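Local atomic coordinates of thioredoxin-like protein (Klebsiella pneumoniae subsp. pneumoniae MGH 78578, PDB entry 3TY1), a protein that probably binds carbohydrate and belongs to the galactose mutarotase-like superfamily, resembling aldose 1-epimerases, though its own substrate and reaction are not established. Residues A[67-73]-A[111-116]; A[63-67]-A[90-96]; A[79-84]-A[213-218]; A[117-123]-A[133-139]. One frame throughout, in Å; residues are numbered along the deposited sequence.

Interaction 1: A[67-73]-A[111-116]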
loop_
_atom_site.group_PDB
_atom_site.type_symbol
_atom_site.label_atom_id
_atom_site.label_comp_id
_atom_site.label_asym_id
_atom_site.label_seq_id
_atom_site.Cartn_x
_atom_site.Cartn_y
_atom_site.Cartn_z
ATOM N N ARG A 67 8.443 10.050 5.723
ATOM C CA ARG A 67 8.335 9.204 6.913
ATOM C C ARG A 67 8.154 10.054 8.181
ATOM O O ARG A 67 9.005 10.059 9.066
ATOM C CB ARG A 67 9.571 8.292 6.989
ATOM C CG ARG A 67 9.699 7.324 5.756
ATOM C CD ARG A 67 10.856 6.352 5.873
ATOM N NE ARG A 67 10.722 5.572 7.098
ATOM C CZ ARG A 67 9.832 4.616 7.336
ATOM N NH1 ARG A 67 8.975 4.194 6.382
ATOM N NH2 ARG A 67 9.796 4.080 8.566
ATOM N N GLY A 68 7.093 10.874 8.171
ATOM C CA GLY A 68 6.604 11.638 9.344
ATOM C C GLY A 68 7.567 12.638 9.950
ATOM O O GLY A 68 7.427 12.997 11.098
HETATM N N MSE A 69 8.538 13.080 9.157
HETATM C CA MSE A 69 9.624 13.946 9.634
HETATM C C MSE A 69 10.542 13.259 10.653
HETATM O O MSE A 69 11.257 13.932 11.424
HETATM C CB MSE A 69 9.099 15.283 10.163
HETATM C CG MSE A 69 8.093 15.987 9.312
HETATM SE SE MSE A 69 8.716 16.729 7.691
HETATM C CE MSE A 69 9.889 18.191 8.328
ATOM N N ASN A 70 10.586 11.932 10.614
ATOM C CA ASN A 70 11.554 11.171 11.413
ATOM C C ASN A 70 12.956 11.676 11.083
ATOM O O ASN A 70 13.258 12.040 9.920
ATOM C CB ASN A 70 11.549 9.680 11.001
ATOM C CG ASN A 70 10.348 8.883 11.493
ATOM O OD1 ASN A 70 9.546 9.342 12.328
ATOM N ND2 ASN A 70 10.209 7.636 10.934
ATOM N N LEU A 71 13.843 11.602 12.071
ATOM C CA LEU A 71 15.215 12.019 11.935
ATOM C C LEU A 71 15.982 10.761 11.556
ATOM O O LEU A 71 15.959 9.751 12.258
ATOM C CB LEU A 71 15.767 12.642 13.220
ATOM C CG LEU A 71 14.927 13.768 13.884
ATOM C CD1 LEU A 71 15.664 14.307 15.094
ATOM C CD2 LEU A 71 14.587 14.873 12.884
ATOM N N LEU A 72 16.684 10.828 10.438
ATOM C CA LEU A 72 17.413 9.649 9.959
ATOM C C LEU A 72 18.816 9.530 10.555
ATOM O O LEU A 72 19.242 8.458 10.996
ATOM C CB LEU A 72 17.537 9.703 8.441
ATOM C CG LEU A 72 16.249 9.682 7.588
ATOM C CD1 LEU A 72 16.561 9.338 6.120
ATOM C CD2 LEU A 72 15.209 8.773 8.069
ATOM N N ARG A 73 19.503 10.659 10.603
ATOM C CA ARG A 73 20.897 10.683 11.017
ATOM C C ARG A 73 21.344 12.101 11.339
ATOM O O ARG A 73 20.878 13.087 10.753
ATOM C CB ARG A 73 21.795 10.061 9.931
ATOM C CG ARG A 73 23.270 9.969 10.267
ATOM C CD ARG A 73 24.047 9.344 9.054
ATOM N NE ARG A 73 23.842 7.901 8.978
ATOM C CZ ARG A 73 24.233 7.120 7.965
ATOM N NH1 ARG A 73 24.835 7.627 6.894
ATOM N NH2 ARG A 73 24.011 5.821 8.035
ATOM N N ASN A 111 15.043 2.249 10.446
ATOM C CA ASN A 111 16.465 2.549 10.444
ATOM C C ASN A 111 16.860 3.933 11.002
ATOM O O ASN A 111 18.022 4.317 10.953
ATOM C CB ASN A 111 16.999 2.371 9.036
ATOM C CG ASN A 111 16.360 3.330 8.047
ATOM O OD1 ASN A 111 15.762 4.372 8.434
ATOM N ND2 ASN A 111 16.552 3.032 6.761
ATOM N N GLU A 112 15.909 4.612 11.624
ATOM C CA GLU A 112 16.068 6.007 11.966
ATOM C C GLU A 112 16.701 6.246 13.341
ATOM O O GLU A 112 16.641 5.418 14.232
ATOM C CB GLU A 112 14.691 6.692 11.910
ATOM C CG GLU A 112 13.965 6.585 10.589
ATOM C CD GLU A 112 12.919 5.458 10.497
ATOM O OE1 GLU A 112 13.097 4.379 11.101
ATOM O OE2 GLU A 112 11.910 5.663 9.809
HETATM N N MSE A 113 17.294 7.422 13.457
HETATM C CA MSE A 113 17.838 7.962 14.668
HETATM C C MSE A 113 16.703 8.426 15.601
HETATM O O MSE A 113 16.837 8.310 16.817
HETATM C CB MSE A 113 18.795 9.106 14.333
HETATM C CG MSE A 113 19.447 9.749 15.521
HETATM SE SE MSE A 113 18.516 11.342 16.202
HETATM C CE MSE A 113 18.430 10.826 17.926
HETATM N N MSE A 114 15.615 8.976 15.057
HETATM C CA MSE A 114 14.463 9.381 15.915
HETATM C C MSE A 114 13.134 9.136 15.179
HETATM O O MSE A 114 12.892 9.735 14.147
HETATM C CB MSE A 114 14.603 10.852 16.397
HETATM C CG MSE A 114 13.890 11.214 17.714
HETATM SE SE MSE A 114 11.967 11.128 17.540
HETATM C CE MSE A 114 11.727 12.635 16.323
ATOM N N VAL A 115 12.321 8.221 15.709
ATOM C CA VAL A 115 10.993 7.927 15.204
ATOM C C VAL A 115 9.930 8.387 16.195
ATOM O O VAL A 115 10.008 8.029 17.358
ATOM C CB VAL A 115 10.755 6.414 15.026
ATOM C CG1 VAL A 115 9.331 6.199 14.429
ATOM C CG2 VAL A 115 11.811 5.816 14.154
ATOM N N ARG A 116 8.949 9.179 15.750
ATOM C CA ARG A 116 7.812 9.508 16.618
ATOM C C ARG A 116 6.902 8.288 16.578
ATOM O O ARG A 116 6.333 7.990 15.540
ATOM C CB ARG A 116 7.103 10.761 16.122
ATOM C CG ARG A 116 7.944 12.028 16.340
ATOM C CD ARG A 116 7.346 13.280 15.662
ATOM N NE ARG A 116 8.187 14.478 15.828
ATOM C CZ ARG A 116 9.212 14.806 15.026
ATOM N NH1 ARG A 116 9.568 14.012 14.054
ATOM N NH2 ARG A 116 9.908 15.939 15.222
HETATM O O HOH W 1 10.570 3.272 11.699
HETATM O O HOH W 2 8.439 11.565 13.184
HETATM O O HOH W 3 11.431 16.493 12.849
HETATM O O HOH W 4 20.111 5.976 11.991
#
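Strands 70-73 and 114-116 run antiparallel, their axes 4.9 Å apart at an angle of 166°, and meet in one hydrogen-bonded pair, Leu71 with Met114. Leu71 N gives to Met114 O and Met114 N returns to Leu71 O, both at 2.9 Å. The side chains of the same pair, Leu71 and selenomethionine Met114, touch CB to CB at 3.8 Å. The polar contacts converge on Glu112 OE2, a single oxygen held by three donors. Arg67 comes side-on, NE at 3.0 Å and NH2 at 2.9 Å, with OE2 in its guanidinium plane; NH2 takes the syn lone pair. Asn70 ND2 reaches the same OE2 at 2.8 Å from above the carboxylate plane, the amide turned 79° to it. Three N-H groups on one oxygen hold the carboxylate in place. The bend of Glu112 at chi2 (97°) turns the acid toward these donors, while Leu72 CD2 lies against its CG at 3.6 Å. At the other end Arg116 NH1 makes a weak bond to Met69 O, its NE being salt-bridged to Asp194. Arg67 to Asn70 form a type I' turn, and two consecutive residues, Met113 and Met114, stand against the single Leu71, which makes a classic beta bulge where two sheets of the supersandwich are joined.

Interaction 2: A[63-67]-A[90-96]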
loop_
_atom_site.group_PDB
_atom_site.type_symbol
_atom_site.label_atom_id
_atom_site.label_comp_id
_atom_site.label_asym_id
_atom_site.label_seq_id
_atom_site.Cartn_x
_atom_site.Cartn_y
_atom_site.Cartn_z
ATOM N N LEU A 63 16.494 14.393 7.679
ATOM C CA LEU A 63 15.164 13.912 8.080
ATOM C C LEU A 63 14.385 13.500 6.846
ATOM O O LEU A 63 14.795 13.817 5.751
ATOM C CB LEU A 63 14.456 14.932 8.932
ATOM C CG LEU A 63 14.106 16.320 8.502
ATOM C CD1 LEU A 63 12.809 16.205 7.657
ATOM C CD2 LEU A 63 13.860 17.213 9.691
ATOM N N SER A 64 13.278 12.789 7.029
ATOM C CA SER A 64 12.451 12.349 5.921
ATOM C C SER A 64 11.009 12.836 6.035
ATOM O O SER A 64 10.265 12.344 6.882
ATOM C CB SER A 64 12.474 10.826 5.796
ATOM O OG SER A 64 11.602 10.484 4.742
ATOM N N PRO A 65 10.591 13.779 5.163
ATOM C CA PRO A 65 9.202 14.215 5.146
ATOM C C PRO A 65 8.202 13.130 4.756
ATOM O O PRO A 65 7.036 13.193 5.133
ATOM C CB PRO A 65 9.215 15.315 4.094
ATOM C CG PRO A 65 10.636 15.852 4.179
ATOM C CD PRO A 65 11.428 14.656 4.315
ATOM N N THR A 66 8.633 12.158 3.963
ATOM C CA THR A 66 7.789 11.041 3.592
ATOM C C THR A 66 7.473 10.156 4.794
ATOM O O THR A 66 6.402 9.542 4.847
ATOM C CB THR A 66 8.509 10.229 2.515
ATOM O OG1 THR A 66 8.802 11.117 1.443
ATOM C CG2 THR A 66 7.649 9.065 1.988
ATOM N N ARG A 67 8.443 10.050 5.723
ATOM C CA ARG A 67 8.335 9.204 6.913
ATOM C C ARG A 67 8.154 10.054 8.181
ATOM O O ARG A 67 9.005 10.059 9.066
ATOM C CB ARG A 67 9.571 8.292 6.989
ATOM C CG ARG A 67 9.699 7.324 5.756
ATOM C CD ARG A 67 10.856 6.352 5.873
ATOM N NE ARG A 67 10.722 5.572 7.098
ATOM C CZ ARG A 67 9.832 4.616 7.336
ATOM N NH1 ARG A 67 8.975 4.194 6.382
ATOM N NH2 ARG A 67 9.796 4.080 8.566
ATOM N N VAL A 90 15.160 4.268 2.537
ATOM C CA VAL A 90 14.187 5.168 3.111
ATOM C C VAL A 90 12.849 4.709 2.498
ATOM O O VAL A 90 12.434 5.190 1.420
ATOM C CB VAL A 90 14.529 6.637 2.770
ATOM C CG1 VAL A 90 13.467 7.617 3.383
ATOM C CG2 VAL A 90 16.011 6.966 3.236
ATOM N N VAL A 91 12.181 3.793 3.199
ATOM C CA VAL A 91 11.042 3.080 2.634
ATOM C C VAL A 91 9.829 3.989 2.529
ATOM O O VAL A 91 9.385 4.600 3.532
ATOM C CB VAL A 91 10.736 1.794 3.396
ATOM C CG1 VAL A 91 9.514 1.055 2.811
ATOM C CG2 VAL A 91 12.012 0.896 3.460
ATOM N N ASN A 92 9.295 4.101 1.311
ATOM C CA ASN A 92 8.083 4.887 1.084
ATOM C C ASN A 92 6.975 4.096 1.797
ATOM O O ASN A 92 6.813 2.907 1.545
ATOM C CB ASN A 92 7.777 4.968 -0.391
ATOM C CG ASN A 92 6.602 5.886 -0.726
ATOM O OD1 ASN A 92 5.557 5.852 -0.077
ATOM N ND2 ASN A 92 6.743 6.630 -1.836
ATOM N N PRO A 93 6.187 4.748 2.685
ATOM C CA PRO A 93 5.100 3.998 3.366
ATOM C C PRO A 93 4.104 3.254 2.445
ATOM O O PRO A 93 3.465 2.314 2.906
ATOM C CB PRO A 93 4.377 5.095 4.125
ATOM C CG PRO A 93 5.461 6.047 4.481
ATOM C CD PRO A 93 6.317 6.106 3.249
ATOM N N ALA A 94 3.988 3.665 1.175
ATOM C CA ALA A 94 3.186 2.922 0.167
ATOM C C ALA A 94 3.586 1.457 0.005
ATOM O O ALA A 94 2.786 0.625 -0.436
ATOM C CB ALA A 94 3.244 3.631 -1.176
ATOM N N PHE A 95 4.831 1.128 0.349
ATOM C CA PHE A 95 5.343 -0.232 0.268
ATOM C C PHE A 95 5.412 -0.944 1.618
ATOM O O PHE A 95 6.048 -1.998 1.716
ATOM C CB PHE A 95 6.756 -0.228 -0.345
ATOM C CG PHE A 95 6.780 0.246 -1.755
ATOM C CD1 PHE A 95 6.130 -0.484 -2.761
ATOM C CD2 PHE A 95 7.427 1.403 -2.095
ATOM C CE1 PHE A 95 6.162 -0.055 -4.094
ATOM C CE2 PHE A 95 7.416 1.857 -3.416
ATOM C CZ PHE A 95 6.794 1.118 -4.405
ATOM N N ILE A 96 4.807 -0.381 2.662
ATOM C CA ILE A 96 4.806 -1.062 3.971
ATOM C C ILE A 96 3.376 -1.365 4.299
ATOM O O ILE A 96 2.534 -0.479 4.145
ATOM C CB ILE A 96 5.385 -0.160 5.096
ATOM C CG1 ILE A 96 6.879 0.084 4.850
ATOM C CG2 ILE A 96 5.124 -0.789 6.516
ATOM C CD1 ILE A 96 7.622 0.558 6.030
#
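The two segments form no strand pairing: 63-67 runs out of strand 60-64 into a loop or turn, 90-96 is a loop with a short 3-10 segment at 93-94, and their nearest CA atoms, Thr66 and Asn92, are 6.7 Å apart. One hydrogen bond crosses between them, from Arg67 NH1 to Val91 O at 2.9 Å with an N-H...O angle of 154°. The oxygen lies near the guanidinium plane, at its edge, while the donor is tilted 23° from the carbonyl plane. The bend of Arg67 at chi3 (57°) turns the guanidinium so that NH1 faces Val91 O; before the bend, CD lies 3.8 Å from Val90 CG1. Ile96 CD1 approaches the same NH1 at 3.9 Å, its side chain crossing that of Arg67 at about a right angle. On the other flank Thr66 meets Pro93 through its methyl group: CG2 stands anti to the backbone N and presses on Pro93 CD at 3.5 Å, a tight carbon contact. Ser64 OG rests on Val90 CG1 at 3.7 Å. Within the loop, Asn92 OD1 accepts from Ala94 N at 3.0 Å, an Asx turn that leads into the 3-10 segment. The hydroxyls of Ser64 and Thr66 bond to the backbone of Lys49, and Asn141 takes a further bond from Arg67 NH1. The contact thus lies between the end of strand 60-64, beside strands 49-55 and 70-76, and the loop running from strand 79-81 to helix 100-103, whose Ala94 and Phe95 pack against neighbouring subunits.

Interaction 3: A[79-84]-A[213-218]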
loop_
_atom_site.group_PDB
_atom_site.type_symbol
_atom_site.label_atom_id
_atom_site.label_comp_id
_atom_site.label_asym_id
_atom_site.label_seq_id
_atom_site.Cartn_x
_atom_site.Cartn_y
_atom_site.Cartn_z
ATOM N N SER A 79 31.616 12.432 15.164
ATOM C CA SER A 79 30.726 11.425 15.732
ATOM C C SER A 79 29.386 11.478 14.994
ATOM O O SER A 79 29.248 12.132 13.938
ATOM C CB SER A 79 30.579 11.672 17.254
ATOM O OG SER A 79 29.810 10.669 17.925
ATOM N N ARG A 80 28.407 10.778 15.540
ATOM C CA ARG A 80 27.066 10.771 14.964
ATOM C C ARG A 80 26.057 10.281 15.946
ATOM O O ARG A 80 26.405 9.574 16.886
ATOM C CB ARG A 80 26.973 9.850 13.741
ATOM C CG ARG A 80 27.016 8.383 14.046
ATOM C CD ARG A 80 26.515 7.484 12.903
ATOM N NE ARG A 80 26.527 6.115 13.441
ATOM C CZ ARG A 80 26.153 5.004 12.798
ATOM N NH1 ARG A 80 25.668 5.042 11.565
ATOM N NH2 ARG A 80 26.248 3.840 13.426
HETATM N N MSE A 81 24.799 10.642 15.688
HETATM C CA MSE A 81 23.665 10.054 16.354
HETATM C C MSE A 81 22.996 9.219 15.267
HETATM O O MSE A 81 22.549 9.740 14.230
HETATM C CB MSE A 81 22.675 11.104 16.881
HETATM C CG MSE A 81 23.255 12.151 17.840
HETATM SE SE MSE A 81 21.762 13.288 18.448
HETATM C CE MSE A 81 22.916 14.566 19.236
ATOM N N GLY A 82 22.940 7.923 15.484
ATOM C CA GLY A 82 22.306 7.031 14.523
ATOM C C GLY A 82 22.868 5.654 14.661
ATOM O O GLY A 82 23.760 5.388 15.528
ATOM N N TRP A 83 22.391 4.783 13.781
ATOM C CA TRP A 83 22.784 3.368 13.793
ATOM C C TRP A 83 22.621 2.764 12.417
ATOM O O TRP A 83 22.039 3.379 11.534
ATOM C CB TRP A 83 21.950 2.597 14.820
ATOM C CG TRP A 83 20.433 2.541 14.532
ATOM C CD1 TRP A 83 19.558 3.565 14.541
ATOM C CD2 TRP A 83 19.662 1.348 14.266
ATOM N NE1 TRP A 83 18.287 3.108 14.252
ATOM C CE2 TRP A 83 18.331 1.747 14.076
ATOM C CE3 TRP A 83 19.995 -0.022 14.146
ATOM C CZ2 TRP A 83 17.291 0.822 13.771
ATOM C CZ3 TRP A 83 18.991 -0.936 13.840
ATOM C CH2 TRP A 83 17.642 -0.512 13.667
ATOM N N ASP A 84 23.167 1.565 12.249
ATOM C CA ASP A 84 23.167 0.871 10.975
ATOM C C ASP A 84 22.221 -0.308 11.045
ATOM O O ASP A 84 22.520 -1.320 11.661
ATOM C CB ASP A 84 24.583 0.411 10.654
ATOM C CG ASP A 84 25.565 1.561 10.706
ATOM O OD1 ASP A 84 25.304 2.570 10.027
ATOM O OD2 ASP A 84 26.544 1.475 11.471
ATOM N N ASN A 213 17.668 6.742 18.926
ATOM C CA ASN A 213 18.498 5.553 18.732
ATOM C C ASN A 213 19.943 5.875 18.425
ATOM O O ASN A 213 20.223 6.637 17.501
ATOM C CB ASN A 213 17.851 4.712 17.604
ATOM C CG ASN A 213 16.336 4.593 17.790
ATOM O OD1 ASN A 213 15.893 4.196 18.846
ATOM N ND2 ASN A 213 15.556 4.975 16.789
ATOM N N PHE A 214 20.862 5.275 19.186
ATOM C CA PHE A 214 22.290 5.640 19.127
ATOM C C PHE A 214 23.101 4.360 19.015
ATOM O O PHE A 214 22.905 3.436 19.796
ATOM C CB PHE A 214 22.718 6.413 20.399
ATOM C CG PHE A 214 21.854 7.606 20.693
ATOM C CD1 PHE A 214 22.101 8.838 20.098
ATOM C CD2 PHE A 214 20.742 7.480 21.518
ATOM C CE1 PHE A 214 21.273 9.948 20.362
ATOM C CE2 PHE A 214 19.913 8.551 21.756
ATOM C CZ PHE A 214 20.191 9.818 21.189
ATOM N N GLY A 215 23.970 4.298 18.010
ATOM C CA GLY A 215 24.852 3.142 17.815
ATOM C C GLY A 215 26.281 3.637 17.892
ATOM O O GLY A 215 26.582 4.660 18.583
ATOM N N THR A 216 27.174 2.939 17.198
ATOM C CA THR A 216 28.576 3.361 17.149
ATOM C C THR A 216 28.672 4.755 16.486
ATOM O O THR A 216 27.837 5.084 15.653
ATOM C CB THR A 216 29.470 2.339 16.388
ATOM O OG1 THR A 216 29.013 2.223 15.042
ATOM C CG2 THR A 216 29.417 0.974 17.047
ATOM N N PRO A 217 29.688 5.567 16.825
ATOM C CA PRO A 217 30.821 5.367 17.735
ATOM C C PRO A 217 30.564 5.668 19.196
ATOM O O PRO A 217 31.501 5.587 19.994
ATOM C CB PRO A 217 31.849 6.372 17.223
ATOM C CG PRO A 217 31.005 7.505 16.672
ATOM C CD PRO A 217 29.729 6.907 16.184
ATOM N N ILE A 218 29.346 6.067 19.558
ATOM C CA ILE A 218 29.022 6.338 20.973
ATOM C C ILE A 218 28.859 5.036 21.726
ATOM O O ILE A 218 29.481 4.830 22.763
ATOM C CB ILE A 218 27.773 7.194 21.131
ATOM C CG1 ILE A 218 27.962 8.548 20.414
ATOM C CG2 ILE A 218 27.503 7.422 22.600
ATOM C CD1 ILE A 218 26.715 9.437 20.386
HETATM O O HOH W 5 25.044 7.239 17.741
#
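Arg80 reaches across to the carbonyl of Thr216 with two nitrogens side-on, NE at 2.8 Å and NH2 at 3.0 Å from Thr216 O. The NE bond runs nearly along the C=O axis, and the oxygen lies in the guanidinium plane. From its own segment Asp84 holds the end of the group, Arg80 NH1 meeting Asp84 OD1 at 2.9 Å and NH2 meeting OD2, so that the guanidinium is fixed from two edges. Over one face lie Trp83 N, above its centre, and Gly82 O, toward the rim. Gly82 O in turn accepts from Gly215 N at 2.7 Å, the donor standing 40° out of the carbonyl plane. A water accepts from Gly82 N and lies within bonding distance of the carbonyl oxygens of Arg80 and Gly215. Farther out, selenomethionine Met81 lies alongside Phe214 and puts SE at the ring edge, 3.9 Å from CE1, a Met-aromatic contact. Trp83 CD1 packs on Asn213 CB at 3.7 Å; the indole NE1 and the amide ND2 both donate to Glu112 O. Pro217, after a cis peptide bond, packs its CD on Arg80 CG at 3.8 Å. The chemistry is that of an edge strand tied to the loop that follows strand 204-214 by an arginine bonded to a backbone oxygen, its charge probably balanced by Asp84.

Interaction 4: A[117-123]-A[133-139]. With SO4 (sulfate ion), chain L.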
loop_
_atom_site.group_PDB
_atom_site.type_symbol
_atom_site.label_atom_id
_atom_site.label_comp_id
_atom_site.label_asym_id
_atom_site.label_seq_id
_atom_site.Cartn_x
_atom_site.Cartn_y
_atom_site.Cartn_z
ATOM N N CYS A 117 6.817 7.567 17.693
ATOM C CA CYS A 117 6.010 6.357 17.809
ATOM C C CYS A 117 4.709 6.796 18.482
ATOM O O CYS A 117 4.630 6.876 19.705
ATOM C CB CYS A 117 6.745 5.332 18.642
ATOM S SG CYS A 117 8.304 4.809 17.898
ATOM N N GLY A 118 3.744 7.164 17.650
ATOM C CA GLY A 118 2.494 7.792 18.103
ATOM C C GLY A 118 1.750 8.287 16.863
ATOM O O GLY A 118 2.066 7.834 15.783
ATOM N N TYR A 119 0.776 9.198 16.969
ATOM C CA TYR A 119 0.256 9.738 18.247
ATOM C C TYR A 119 -1.073 9.124 18.658
ATOM O O TYR A 119 -1.428 9.130 19.834
ATOM C CB TYR A 119 0.107 11.256 18.170
ATOM C CG TYR A 119 1.427 11.975 18.143
ATOM C CD1 TYR A 119 2.170 12.078 16.965
ATOM C CD2 TYR A 119 1.949 12.576 19.307
ATOM C CE1 TYR A 119 3.392 12.733 16.943
ATOM C CE2 TYR A 119 3.176 13.265 19.285
ATOM C CZ TYR A 119 3.900 13.319 18.096
ATOM O OH TYR A 119 5.104 13.979 18.039
ATOM N N GLU A 120 -1.812 8.576 17.704
ATOM C CA GLU A 120 -3.114 7.956 18.010
ATOM C C GLU A 120 -2.939 6.751 18.969
ATOM O O GLU A 120 -3.774 6.514 19.863
ATOM C CB GLU A 120 -3.835 7.585 16.710
ATOM C CG GLU A 120 -5.326 7.381 16.886
ATOM C CD GLU A 120 -6.034 6.847 15.651
ATOM O OE1 GLU A 120 -5.648 7.196 14.516
ATOM O OE2 GLU A 120 -7.035 6.117 15.825
ATOM N N TRP A 121 -1.852 6.008 18.786
ATOM C CA TRP A 121 -1.421 4.975 19.741
ATOM C C TRP A 121 0.061 4.711 19.546
ATOM O O TRP A 121 0.666 5.224 18.602
ATOM C CB TRP A 121 -2.227 3.663 19.626
ATOM C CG TRP A 121 -1.934 2.897 18.432
ATOM C CD1 TRP A 121 -1.002 1.912 18.306
ATOM C CD2 TRP A 121 -2.503 3.084 17.147
ATOM N NE1 TRP A 121 -0.970 1.459 17.029
ATOM C CE2 TRP A 121 -1.865 2.176 16.281
ATOM C CE3 TRP A 121 -3.487 3.938 16.634
ATOM C CZ2 TRP A 121 -2.176 2.090 14.912
ATOM C CZ3 TRP A 121 -3.798 3.858 15.288
ATOM C CH2 TRP A 121 -3.140 2.932 14.436
ATOM N N THR A 122 0.624 3.887 20.425
ATOM C CA THR A 122 2.029 3.529 20.377
ATOM C C THR A 122 2.252 2.139 20.972
ATOM O O THR A 122 1.334 1.485 21.440
ATOM C CB THR A 122 2.886 4.569 21.162
ATOM O OG1 THR A 122 4.232 4.485 20.726
ATOM C CG2 THR A 122 2.775 4.370 22.716
ATOM N N GLY A 123 3.495 1.681 20.914
ATOM C CA GLY A 123 3.894 0.479 21.617
ATOM C C GLY A 123 3.792 -0.802 20.819
ATOM O O GLY A 123 3.381 -0.799 19.645
ATOM N N TYR A 133 -3.772 -3.068 16.487
ATOM C CA TYR A 133 -3.010 -1.881 16.811
ATOM C C TYR A 133 -1.594 -2.219 16.457
ATOM O O TYR A 133 -0.981 -3.033 17.120
ATOM C CB TYR A 133 -3.113 -1.577 18.303
ATOM C CG TYR A 133 -4.460 -1.027 18.681
ATOM C CD1 TYR A 133 -4.721 0.329 18.571
ATOM C CD2 TYR A 133 -5.475 -1.873 19.142
ATOM C CE1 TYR A 133 -5.955 0.855 18.911
ATOM C CE2 TYR A 133 -6.716 -1.369 19.497
ATOM C CZ TYR A 133 -6.954 -0.008 19.374
ATOM O OH TYR A 133 -8.168 0.496 19.715
ATOM N N THR A 134 -1.081 -1.592 15.409
ATOM C CA THR A 134 0.208 -1.933 14.846
ATOM C C THR A 134 1.354 -1.262 15.601
ATOM O O THR A 134 1.169 -0.227 16.232
ATOM C CB THR A 134 0.229 -1.594 13.357
ATOM O OG1 THR A 134 -0.074 -0.202 13.190
ATOM C CG2 THR A 134 -0.826 -2.458 12.614
ATOM N N LEU A 135 2.531 -1.877 15.515
ATOM C CA LEU A 135 3.714 -1.446 16.234
ATOM C C LEU A 135 4.017 0.048 16.078
ATOM O O LEU A 135 4.340 0.535 14.976
ATOM C CB LEU A 135 4.954 -2.243 15.766
ATOM C CG LEU A 135 6.305 -1.877 16.405
ATOM C CD1 LEU A 135 6.298 -2.048 17.932
ATOM C CD2 LEU A 135 7.411 -2.765 15.809
ATOM N N HIS A 136 3.954 0.756 17.186
ATOM C CA HIS A 136 4.399 2.164 17.268
ATOM C C HIS A 136 3.608 3.179 16.480
ATOM O O HIS A 136 4.118 4.263 16.173
ATOM C CB HIS A 136 5.927 2.286 16.974
ATOM C CG HIS A 136 6.769 1.701 18.052
ATOM N ND1 HIS A 136 6.423 1.798 19.381
ATOM C CD2 HIS A 136 7.963 1.047 18.018
ATOM C CE1 HIS A 136 7.345 1.214 20.120
ATOM N NE2 HIS A 136 8.297 0.759 19.324
ATOM N N GLY A 137 2.353 2.872 16.199
ATOM C CA GLY A 137 1.463 3.840 15.602
ATOM C C GLY A 137 1.790 4.209 14.168
ATOM O O GLY A 137 2.507 3.464 13.427
ATOM N N LYS A 138 1.261 5.353 13.767
ATOM C CA LYS A 138 1.289 5.760 12.346
ATOM C C LYS A 138 2.091 6.980 11.969
ATOM O O LYS A 138 2.375 7.137 10.772
ATOM C CB LYS A 138 -0.150 5.908 11.801
ATOM C CG LYS A 138 -0.860 4.542 11.628
ATOM C CD LYS A 138 -2.171 4.652 10.845
ATOM C CE LYS A 138 -1.960 4.754 9.308
ATOM N NZ LYS A 138 -3.245 5.060 8.564
ATOM N N ALA A 139 2.483 7.825 12.932
ATOM C CA ALA A 139 3.134 9.111 12.597
ATOM C C ALA A 139 4.377 8.887 11.772
ATOM O O ALA A 139 4.618 9.570 10.753
ATOM C CB ALA A 139 3.467 9.953 13.867
HETATM S S SO4 L . 11.350 -1.586 19.539
HETATM O O1 SO4 L . 12.386 -1.683 18.506
HETATM O O2 SO4 L . 11.948 -1.737 20.884
HETATM O O3 SO4 L . 10.659 -0.296 19.465
HETATM O O4 SO4 L . 10.371 -2.649 19.304
HETATM O O HOH W 6 -0.814 6.200 15.609
#
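The ring of His136 lies with Cys117 SG over one face, 3.8 Å from the ring centroid, and its own neighbour Leu135 CD1 over the opposite face. In the ring plane NE2 donates to sulfate O3 at 2.6 Å, and ND1 takes a weak bond from Gly123 N. The sulfate, probably from the crystallisation liquor, is bonded to His211 as well; in this galactose mutarotase-like fold, such a pair of histidines is consistent with a sugar-binding pocket. His136 is the third residue of a type II turn from Thr134 to Gly137, and its N bonds to Gly123 O at 3.0 Å. Trp121 is wedged between the turn and Tyr133. Gly137 CA sits 3.9 Å from the centroid of the five-membered ring on one face, and Tyr133 brings its edge to the other in a T-shaped stack, planes at 83°. The indole NE1 fixes the ring's rotation by donating in plane to a lone pair of Thr134 O at 2.8 Å. Further along, Ala139 N bonds at 2.9 Å to Gly118 O, the oxygen of the cis peptide between Gly118 and Tyr119. Farther out, Tyr133 OH bonds to Arg329 and Asp129, and Lys138 NZ forms a salt bridge with Glu108 of the third subunit.

Interactions 1 and 2 share Arg67, which bonds to Glu112 on one side and to the 90-96 loop on the other; Asn70 O also lies 3.0 Å from Ser64 N, probably hydrogen-bonded between neighbouring strands. Interaction 3 continues from interaction 1 along two sheets, since strands 70-76 and 79-81 are neighbours, as are 114-119 and 204-214; Met113 O and Asn213 N are 2.8 Å apart. Interactions 1 and 4 both use strand 114-119, which leads from the bulge toward the sulfate site of His136. Interactions 3 and 4 lie on opposite sides of the chain's centre, their centres about 24 Å apart, yet His211, which shares that sulfate, bonds to Asn213.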